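Local coordinates for protein sugar-binding transcriptional regulator, LacI family (Enterococcus faecalis, PDB 3CS3) that probably regulates transcription by binding operator DNA in response to a sugar, as other repressors of the LacI family do, at residues A[20-23]-A[24-28]; A[61-65]-A[66-70]; A[236-239]-A[240-244]. All blocks are in the same frame, centred on the assembly; numbering follows the deposited sequence. Where two conformers were deposited one is given.

Contact 1. Residues A[20-23]-A[24-28]; sequences GSFY and GELLE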
# COMPACT_ATOMS: atom_id res chain seq x y z
N GLY A 20 -4.25 -2.53 1.09
CA GLY A 20 -2.95 -1.88 1.29
C GLY A 20 -2.78 -1.25 2.66
O GLY A 20 -1.70 -0.79 3.01
N SER A 21 -3.87 -1.24 3.43
CA SER A 21 -3.86 -0.80 4.80
C SER A 21 -3.31 -1.89 5.73
O SER A 21 -2.92 -1.61 6.87
CB SER A 21 -5.27 -0.37 5.23
OG SER A 21 -5.95 -1.39 5.95
N PHE A 22 -3.27 -3.13 5.24
CA PHE A 22 -2.64 -4.22 5.99
C PHE A 22 -1.58 -5.00 5.19
O PHE A 22 -0.86 -5.81 5.78
CB PHE A 22 -3.68 -5.15 6.64
CG PHE A 22 -4.50 -5.96 5.67
CD1 PHE A 22 -5.71 -5.47 5.19
CD2 PHE A 22 -4.09 -7.22 5.26
CE1 PHE A 22 -6.48 -6.21 4.30
CE2 PHE A 22 -4.85 -7.97 4.37
CZ PHE A 22 -6.04 -7.46 3.89
N TYR A 23 -1.50 -4.76 3.88
CA TYR A 23 -0.62 -5.52 2.98
C TYR A 23 0.85 -5.43 3.34
O TYR A 23 1.53 -6.44 3.36
CB TYR A 23 -0.79 -5.13 1.51
CG TYR A 23 -2.01 -5.71 0.83
CD1 TYR A 23 -2.65 -6.84 1.35
CD2 TYR A 23 -2.52 -5.13 -0.33
CE1 TYR A 23 -3.78 -7.37 0.72
CE2 TYR A 23 -3.65 -5.66 -0.96
CZ TYR A 23 -4.27 -6.78 -0.43
OH TYR A 23 -5.38 -7.30 -1.05
N GLY A 24 1.31 -4.22 3.64
CA GLY A 24 2.71 -3.97 3.95
C GLY A 24 3.25 -4.85 5.06
O GLY A 24 4.33 -5.42 4.95
N GLU A 25 2.48 -4.98 6.13
CA GLU A 25 2.89 -5.75 7.30
C GLU A 25 2.59 -7.25 7.13
O GLU A 25 3.25 -8.09 7.74
CB GLU A 25 2.31 -5.17 8.59
CG GLU A 25 0.91 -4.54 8.47
CD GLU A 25 0.92 -3.06 8.08
OE1 GLU A 25 1.55 -2.26 8.80
OE2 GLU A 25 0.28 -2.71 7.07
N LEU A 26 1.61 -7.56 6.28
CA LEU A 26 1.34 -8.94 5.88
C LEU A 26 2.48 -9.47 5.00
O LEU A 26 3.01 -10.56 5.25
CB LEU A 26 0.01 -9.02 5.12
CG LEU A 26 -0.39 -10.39 4.56
CD1 LEU A 26 -0.84 -11.33 5.66
CD2 LEU A 26 -1.45 -10.25 3.51
N LEU A 27 2.84 -8.69 3.98
CA LEU A 27 3.96 -8.99 3.08
C LEU A 27 5.32 -9.12 3.78
O LEU A 27 6.13 -9.96 3.39
CB LEU A 27 4.05 -7.94 1.97
CG LEU A 27 3.36 -8.18 0.61
CD1 LEU A 27 2.38 -9.35 0.60
CD2 LEU A 27 2.68 -6.91 0.14
N GLU A 28 5.56 -8.30 4.81
CA GLU A 28 6.79 -8.35 5.61
C GLU A 28 6.88 -9.64 6.40
O GLU A 28 7.96 -10.20 6.59
CB GLU A 28 6.84 -7.17 6.58
CG GLU A 28 7.48 -5.90 6.04
CD GLU A 28 7.62 -4.80 7.09
OE1 GLU A 28 7.72 -5.13 8.30
OE2 GLU A 28 7.64 -3.61 6.71
O HOH W 1 0.40 -1.33 4.62
O HOH W 2 0.48 -1.95 1.72

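Contact 2. Residues A[61-65]-A[66-70]; sequences AIILD and WTFPT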
# COMPACT_ATOMS: atom_id res chain seq x y z
N ALA A 61 1.74 -20.83 -4.24
CA ALA A 61 1.02 -19.57 -4.15
C ALA A 61 0.41 -19.30 -2.79
O ALA A 61 -0.04 -20.22 -2.10
CB ALA A 61 -0.04 -19.47 -5.26
N ILE A 62 0.41 -18.03 -2.40
CA ILE A 62 -0.37 -17.54 -1.28
C ILE A 62 -1.41 -16.57 -1.85
O ILE A 62 -1.05 -15.58 -2.48
CB ILE A 62 0.51 -16.84 -0.21
CG1 ILE A 62 1.46 -17.86 0.45
CG2 ILE A 62 -0.34 -16.15 0.85
CD1 ILE A 62 2.55 -17.22 1.29
N ILE A 63 -2.69 -16.87 -1.64
CA ILE A 63 -3.77 -16.11 -2.28
C ILE A 63 -4.61 -15.31 -1.28
O ILE A 63 -5.23 -15.87 -0.36
CB ILE A 63 -4.74 -17.03 -3.08
CG1 ILE A 63 -3.99 -18.08 -3.91
CG2 ILE A 63 -5.74 -16.21 -3.92
CD1 ILE A 63 -3.44 -17.60 -5.22
N LEU A 64 -4.64 -13.99 -1.47
CA LEU A 64 -5.60 -13.12 -0.81
C LEU A 64 -6.23 -12.20 -1.86
O LEU A 64 -5.83 -11.04 -2.02
CB LEU A 64 -4.93 -12.33 0.33
CG LEU A 64 -5.67 -11.27 1.17
CD1 LEU A 64 -7.15 -11.54 1.36
CD2 LEU A 64 -4.99 -11.14 2.52
N ASP A 65 -7.21 -12.74 -2.58
CA ASP A 65 -7.85 -12.05 -3.70
C ASP A 65 -9.17 -12.74 -4.02
O ASP A 65 -9.17 -13.85 -4.55
CB ASP A 65 -6.93 -12.08 -4.93
CG ASP A 65 -7.49 -11.30 -6.12
OD1 ASP A 65 -8.55 -10.63 -6.01
OD2 ASP A 65 -6.86 -11.36 -7.20
N TRP A 66 -10.29 -12.08 -3.72
CA TRP A 66 -11.62 -12.66 -3.93
C TRP A 66 -12.01 -12.80 -5.40
O TRP A 66 -12.91 -13.58 -5.74
CB TRP A 66 -12.69 -11.85 -3.16
CG TRP A 66 -12.98 -10.51 -3.77
CD1 TRP A 66 -12.27 -9.37 -3.60
CD2 TRP A 66 -14.05 -10.19 -4.68
NE1 TRP A 66 -12.82 -8.34 -4.32
CE2 TRP A 66 -13.91 -8.82 -5.00
CE3 TRP A 66 -15.10 -10.92 -5.24
CZ2 TRP A 66 -14.80 -8.16 -5.86
CZ3 TRP A 66 -15.99 -10.26 -6.11
CH2 TRP A 66 -15.83 -8.89 -6.40
N THR A 67 -11.35 -12.05 -6.28
CA THR A 67 -11.58 -12.13 -7.72
C THR A 67 -10.82 -13.28 -8.39
O THR A 67 -11.09 -13.61 -9.54
CB THR A 67 -11.22 -10.82 -8.45
OG1 THR A 67 -9.82 -10.56 -8.31
CG2 THR A 67 -12.02 -9.66 -7.90
N PHE A 68 -9.85 -13.85 -7.67
CA PHE A 68 -9.14 -15.04 -8.12
C PHE A 68 -10.11 -16.21 -7.94
O PHE A 68 -10.46 -16.54 -6.80
CB PHE A 68 -7.87 -15.25 -7.27
CG PHE A 68 -6.79 -16.08 -7.93
CD1 PHE A 68 -5.49 -15.62 -7.98
CD2 PHE A 68 -7.07 -17.34 -8.46
CE1 PHE A 68 -4.48 -16.38 -8.56
CE2 PHE A 68 -6.07 -18.11 -9.04
CZ PHE A 68 -4.77 -17.64 -9.09
N PRO A 69 -10.58 -16.81 -9.05
CA PRO A 69 -11.64 -17.82 -8.99
C PRO A 69 -11.15 -19.13 -8.40
O PRO A 69 -10.04 -19.55 -8.71
CB PRO A 69 -12.02 -18.03 -10.47
CG PRO A 69 -11.36 -16.90 -11.21
CD PRO A 69 -10.13 -16.59 -10.44
N THR A 70 -11.98 -19.74 -7.55
CA THR A 70 -11.67 -21.00 -6.86
C THR A 70 -11.33 -22.13 -7.83
O THR A 70 -10.38 -22.88 -7.58
CB THR A 70 -12.84 -21.42 -5.92
OG1 THR A 70 -13.16 -20.34 -5.04
CG2 THR A 70 -12.47 -22.64 -5.08

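Contact 3. Residues A[236-239]-A[240-244]; sequences GMVA and AEKII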
# COMPACT_ATOMS: atom_id res chain seq x y z
N GLY A 236 0.95 -13.34 7.90
CA GLY A 236 1.97 -13.60 6.89
C GLY A 236 3.02 -14.64 7.25
O GLY A 236 3.41 -15.44 6.39
N MET A 237 3.46 -14.64 8.50
CA MET A 237 4.46 -15.59 8.99
C MET A 237 3.93 -17.03 8.96
O MET A 237 4.61 -17.93 8.47
CB MET A 237 4.88 -15.23 10.42
CG MET A 237 6.22 -15.82 10.84
SD MET A 237 7.61 -14.68 10.64
CE MET A 237 7.67 -13.94 12.27
N VAL A 238 2.71 -17.21 9.48
CA VAL A 238 2.02 -18.50 9.51
C VAL A 238 1.69 -18.99 8.09
O VAL A 238 1.79 -20.19 7.81
CB VAL A 238 0.74 -18.46 10.41
CG1 VAL A 238 -0.08 -19.72 10.28
CG2 VAL A 238 1.13 -18.27 11.86
N ALA A 239 1.32 -18.07 7.21
CA ALA A 239 1.06 -18.42 5.80
C ALA A 239 2.33 -18.91 5.09
O ALA A 239 2.28 -19.89 4.35
CB ALA A 239 0.47 -17.25 5.05
N ALA A 240 3.44 -18.23 5.36
CA ALA A 240 4.76 -18.61 4.83
C ALA A 240 5.23 -19.98 5.34
O ALA A 240 5.75 -20.77 4.56
CB ALA A 240 5.78 -17.55 5.16
N GLU A 241 5.04 -20.27 6.62
CA GLU A 241 5.45 -21.56 7.18
C GLU A 241 4.54 -22.69 6.70
O GLU A 241 4.99 -23.82 6.55
CB GLU A 241 5.54 -21.51 8.73
CG GLU A 241 4.39 -22.21 9.50
CD GLU A 241 4.53 -22.11 11.02
OE1 GLU A 241 5.25 -21.22 11.53
OE2 GLU A 241 3.91 -22.94 11.72
N LYS A 242 3.28 -22.36 6.43
CA LYS A 242 2.31 -23.32 5.96
C LYS A 242 2.57 -23.75 4.53
O LYS A 242 2.35 -24.90 4.20
CB LYS A 242 0.89 -22.75 6.06
CG LYS A 242 -0.15 -23.75 6.49
CD LYS A 242 -0.67 -23.47 7.89
CE LYS A 242 0.36 -23.75 8.97
NZ LYS A 242 -0.27 -24.14 10.25
N ILE A 243 3.01 -22.81 3.69
CA ILE A 243 3.30 -23.11 2.28
C ILE A 243 4.58 -23.96 2.14
O ILE A 243 4.62 -24.87 1.31
CB ILE A 243 3.27 -21.82 1.37
CG1 ILE A 243 3.29 -22.18 -0.11
CG2 ILE A 243 4.40 -20.85 1.66
CD1 ILE A 243 1.95 -22.49 -0.65
N ILE A 244 5.58 -23.69 2.97
CA ILE A 244 6.79 -24.50 3.01
C ILE A 244 6.46 -25.93 3.44
O ILE A 244 6.73 -26.87 2.70
CB ILE A 244 7.88 -23.89 3.93
CG1 ILE A 244 8.35 -22.52 3.41
CG2 ILE A 244 9.07 -24.85 4.11
CD1 ILE A 244 8.78 -22.48 1.94

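Contact 1. Residues A[20-23]-A[24-28]
Leu26 sends one methyl, CD2, to both aromatic residues that lead into its helix. It lies 4.2 Å from CE2 of Phe22, at the edge of that ring and near its plane, and touches CD1 of Tyr23 at a similar range. Phe22 and Leu26 run side by side, pointing the same way; with CG between its backbone N and carbonyl carbon (chi1 68°), the Phe22 ring presents its edge to Leu26. On another side of the helix, Leu27 CD2 approaches Tyr23 CB at 4.1 Å.

Beneath these side chains the first helical bonds form: Leu26 N to Phe22 O (3.1 Å), and Leu27 N to Tyr23 O (2.7 Å), the latter almost straight at 173°. Phe22 is the N-cap of helix 23-35, the helix that follows the first strand of the periplasmic-binding-protein fold. Its side chain is apolar and cannot cap an N-H; instead a water accepts from Gly24 N while donating to Gly20 O and to Glu25 OE2 (2.8 Å). Glu25 suits this first turn, where a carboxylate would probably be favoured by the helix dipole.

Farther out, Phe22 and Leu26 pack on Leu64 of strand 60-64, and Tyr23 OH hydrogen-bonds to Ala16 N in the loop after strand 10-15. A glycerol lies about 3 Å from the Phe22 side chain, and Leu27 also packs on Asp17 of the second subunit.

Contact 2. Residues A[61-65]-A[66-70]
Asp65 and Thr67 meet through a single carboxylate oxygen. OD1 of Asp65 takes the hydroxyl of Thr67, OG1, at 2.6 Å, on its syn side and somewhat out of the carboxylate plane. It also accepts Thr67 N at 3.2 Å, this time from well above the plane, and both donors come from the same face. The backbone bond makes an Asx turn, and the hydroxyl adds a second grip, so two bonds fix the rotation of the carboxylate. The hydroxyl can join the backbone N-H at OD1 because Thr67 OG1 stands between its own backbone N and carbonyl carbon (chi1 63°), on the side where Asp65 lies. Asp65 extends its CG away from its backbone N (chi1 -176°), which carries OD1 forward over the turn.

The chain itself closes a type I beta turn from Asp65 to Phe68, with Phe68 N donating to Asp65 O at 3.2 Å. An aspartate at the first position of such a turn can bind the backbone that follows it, and a threonine two residues on offers a hydroxyl as well. Beside them, Thr67 CG2 lies 3.6 Å over one face of the Trp66 indole.

The turn also brings Phe68 back on the strand it has just left. CD1 of Ile63 rests over the face of the Phe68 ring, 4.1 Å from its centroid in a CH-pi contact, and the two side chains cross at about a right angle. A branched isoleucine suits the place, since CG2 touches Phe68 CB while CD1 reaches the ring.

Phe68 is further enclosed by Tyr14 of strand 10-15, edge-to-face, and by Ile73 of helix 70-78, which Ile63 also touches; strand 60-64 is bonded to its parallel neighbours 10-15 and 82-85.

Contact 3. Residues A[236-239]-A[240-244]
Lys242 lays the aliphatic part of its chain beside Val238, its neighbour one helical turn back. Its CE comes 4.3 Å from CG1 of Val238, and its CB is 3.2 Å from Val238 O, so the carbons of the lysine partly cover the carbonyl that its own backbone N uses. Bends at chi2 (110°) and chi3 (-70°) turn the chain and lead the amino group off from the helix, toward partners outside this turn. Lysine fits here because its long methylene chain can pack like an apolar residue while its charge sits at the far end, on NZ.

The rest of the contact is mainly alpha-helical backbone, with Gly236, Ala239 and Ala240 as its small residues. Ala240 N bonds to Gly236 O at 3.0 Å, Glu241 N to Met237 O, Lys242 N to Val238 O, and Ile243 N to Ala239 O at 3.1 Å. Ala240 CB stands 3.4 Å from Gly236 O, and Ile243 CG2 is 3.6 Å from Ala239 O. Glu241 brings CG within 3.7 Å of Val238 O.

All of this lies on helix 232-247, which packs against the mixed sheet although it comes late in the sequence. Ala240 and Ile243 meet Leu34 of helix 23-35, and a side chain as short as the Ala240 methyl is consistent with close packing there. Ile243 and Lys242 also touch Val84 of strand 82-85, while Val238 and Lys242 share Val98 of strand 95-100.

The amino group of Lys242 forms a salt bridge with Glu255 OE2 and a hydrogen bond with Glu253 O. A largely buried lysine thus has its charge answered by a carboxylate, which would probably keep it protonated, and the helix is tied to the start of strand 255-262 by an ionic link as well as by apolar packing.

The three contacts follow one another along the chain, with centres 15 to 16 Å apart, and all belong to the half of the protein built on the seven-stranded mixed sheet. Contact 1 starts helix 23-35, contact 2 ends strand 60-64, and contact 3 lies on helix 232-247, which returns to this half after the chain has built the second, parallel sheet. They touch pairwise: contacts 1 and 2 meet at Leu64, Leu26 CD1 reaches Gly236 N, and Ile62 CD1 packs on Ile243 CG2. Two helices and an inner strand therefore share one apolar core, and contacts 1 and 2 sit toward the carboxyl ends of strands 10-15 and 60-64, the side where relatives bind effectors in the cleft between the two halves.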